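Local coordinates for protein ChiX (Serratia marcescens, PDB 5OPZ) that is a zinc-dependent L-Ala D-Glu endopeptidase that hydrolyses peptidoglycan and is required for secretion of chitinase by the bacterium, at residues V78-M83 / P126-T131. Residues are numbered along the deposited sequence; the frame is centred on the assembly and turned at random. Where two conformers were deposited one is given.
With ZN (zinc ion), chain C.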
# COMPACT_ATOMS: atom_id res chain seq x y z
N VAL A 78 0.66 -1.52 -4.04
CA VAL A 78 -0.49 -0.85 -3.45
C VAL A 78 -0.05 0.51 -2.93
O VAL A 78 1.09 0.68 -2.49
CB VAL A 78 -1.13 -1.67 -2.29
CG1 VAL A 78 -1.67 -2.99 -2.83
CG2 VAL A 78 -0.15 -1.91 -1.18
N ASP A 79 -1.00 1.45 -2.96
CA ASP A 79 -0.93 2.69 -2.17
C ASP A 79 -1.94 2.60 -1.05
O ASP A 79 -3.09 2.29 -1.30
CB ASP A 79 -1.21 3.87 -3.07
CG ASP A 79 -0.13 4.16 -4.07
OD1 ASP A 79 0.94 3.56 -4.06
OD2 ASP A 79 -0.33 5.03 -4.92
N VAL A 80 -1.47 2.82 0.16
CA VAL A 80 -2.32 2.81 1.32
C VAL A 80 -2.69 4.25 1.69
O VAL A 80 -2.02 5.20 1.34
CB VAL A 80 -1.70 2.11 2.55
CG1 VAL A 80 -1.29 0.69 2.20
CG2 VAL A 80 -0.50 2.87 3.08
N VAL A 81 -3.80 4.36 2.39
CA VAL A 81 -4.24 5.63 2.95
C VAL A 81 -4.48 5.43 4.45
O VAL A 81 -5.25 4.52 4.86
CB VAL A 81 -5.48 6.20 2.23
CG1 VAL A 81 -6.64 5.29 2.25
CG2 VAL A 81 -5.85 7.56 2.81
N ALA A 82 -3.83 6.28 5.27
CA ALA A 82 -4.03 6.20 6.74
C ALA A 82 -5.41 6.76 7.09
O ALA A 82 -5.80 7.80 6.57
CB ALA A 82 -2.98 7.01 7.44
N MET A 83 -6.09 6.04 7.99
CA MET A 83 -7.47 6.35 8.38
C MET A 83 -7.63 6.46 9.91
O MET A 83 -8.47 5.77 10.49
CB MET A 83 -8.40 5.22 7.88
CG MET A 83 -8.46 4.97 6.40
SD MET A 83 -9.08 6.39 5.55
CE MET A 83 -10.78 6.45 6.12
N PRO A 126 2.64 6.38 1.03
CA PRO A 126 1.62 5.37 0.67
C PRO A 126 2.08 4.11 -0.07
O PRO A 126 1.37 3.12 0.05
CB PRO A 126 0.67 6.14 -0.23
CG PRO A 126 0.76 7.54 0.30
CD PRO A 126 2.21 7.74 0.63
N HIS A 127 3.20 4.14 -0.79
CA HIS A 127 3.51 3.12 -1.76
C HIS A 127 4.26 1.96 -1.19
O HIS A 127 5.28 2.13 -0.55
CB HIS A 127 4.32 3.78 -2.88
CG HIS A 127 4.66 2.88 -4.03
ND1 HIS A 127 3.82 2.65 -5.08
CD2 HIS A 127 5.67 2.00 -4.18
CE1 HIS A 127 4.34 1.77 -5.90
NE2 HIS A 127 5.45 1.34 -5.35
N PHE A 128 3.74 0.76 -1.47
CA PHE A 128 4.45 -0.49 -1.15
C PHE A 128 4.47 -1.38 -2.42
O PHE A 128 3.46 -1.42 -3.14
CB PHE A 128 3.79 -1.26 -0.03
CG PHE A 128 3.80 -0.56 1.28
CD1 PHE A 128 2.86 0.40 1.60
CD2 PHE A 128 4.85 -0.74 2.13
CE1 PHE A 128 2.87 1.03 2.83
CE2 PHE A 128 4.86 -0.16 3.37
CZ PHE A 128 3.89 0.76 3.71
N GLN A 129 5.55 -2.13 -2.64
CA GLN A 129 5.59 -3.02 -3.82
C GLN A 129 6.42 -4.25 -3.54
O GLN A 129 7.36 -4.23 -2.77
CB GLN A 129 6.10 -2.30 -5.08
CG GLN A 129 7.54 -1.83 -4.97
CD GLN A 129 7.98 -1.10 -6.17
OE1 GLN A 129 7.31 -0.19 -6.66
NE2 GLN A 129 9.11 -1.52 -6.73
N LEU A 130 6.08 -5.29 -4.31
CA LEU A 130 6.97 -6.43 -4.44
C LEU A 130 8.16 -6.04 -5.33
O LEU A 130 8.03 -5.19 -6.22
CB LEU A 130 6.26 -7.61 -5.09
CG LEU A 130 5.05 -8.15 -4.29
CD1 LEU A 130 4.31 -9.20 -5.08
CD2 LEU A 130 5.48 -8.71 -2.94
N THR A 131 9.33 -6.61 -5.07
CA THR A 131 10.52 -6.21 -5.83
C THR A 131 10.52 -6.81 -7.22
O THR A 131 10.01 -7.91 -7.44
CB THR A 131 11.88 -6.55 -5.17
OG1 THR A 131 12.11 -7.93 -5.18
CG2 THR A 131 11.96 -6.09 -3.80
ZN ZN C . 2.07 3.55 -5.69
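The backbone oxygen of Pro-126 takes a hydrogen bond from Val-80 N (2.9 Å) and a weaker CA-H...O contact from the preceding residue, Asp-79 CA (3.2 Å). Farther along, Val-78 and Phe-128 form an antiparallel hydrogen-bonded pair, Phe-128 N reaching Val-78 O at 2.8 Å and Val-78 N reaching Phe-128 O at 2.9 Å. Proline, which has no N-H to give, still serves through its carbonyl just before strand 127-130 begins.

Asp-79 and His-127, directly opposite each other, put their side chains on the same face, where they bind zinc; their non-hydrogen-bonded register brings the two CA atoms to 4.5 Å. The carboxylate offers the metal a hard oxygen ligand, Asp-79 OD1 lying 2.0 Å from zinc; carboxylate and ring planes stand 68° apart. Imidazole can bind metal with one nitrogen and hydrogen-bond with the other: chi1 (-177°) swings the His-127 ring out toward zinc, chi2 (85°) brings ND1 to it, and NE2 donates to Gln-129 OE1 at 2.7 Å. Held at both nitrogens, the ring has little freedom to rotate, and the hydrogen bond probably makes it a somewhat stronger donor to zinc. His-72 is the third protein ligand of this peptidase site.

On the other face, beta-branched valine suits both strand and buried core: Val-80 CG2 meets the edge of the Phe-128 ring at CE1, 3.8 Å away. Phe-128 also stacks on Trp-115 and touches Val-102 of helix 92-109, while Val-78 packs on Leu-29 and Ile-33 of helix 27-39. The two strands are the central pair of the antiparallel sheet, flanked by strands 44-48 and 113-115.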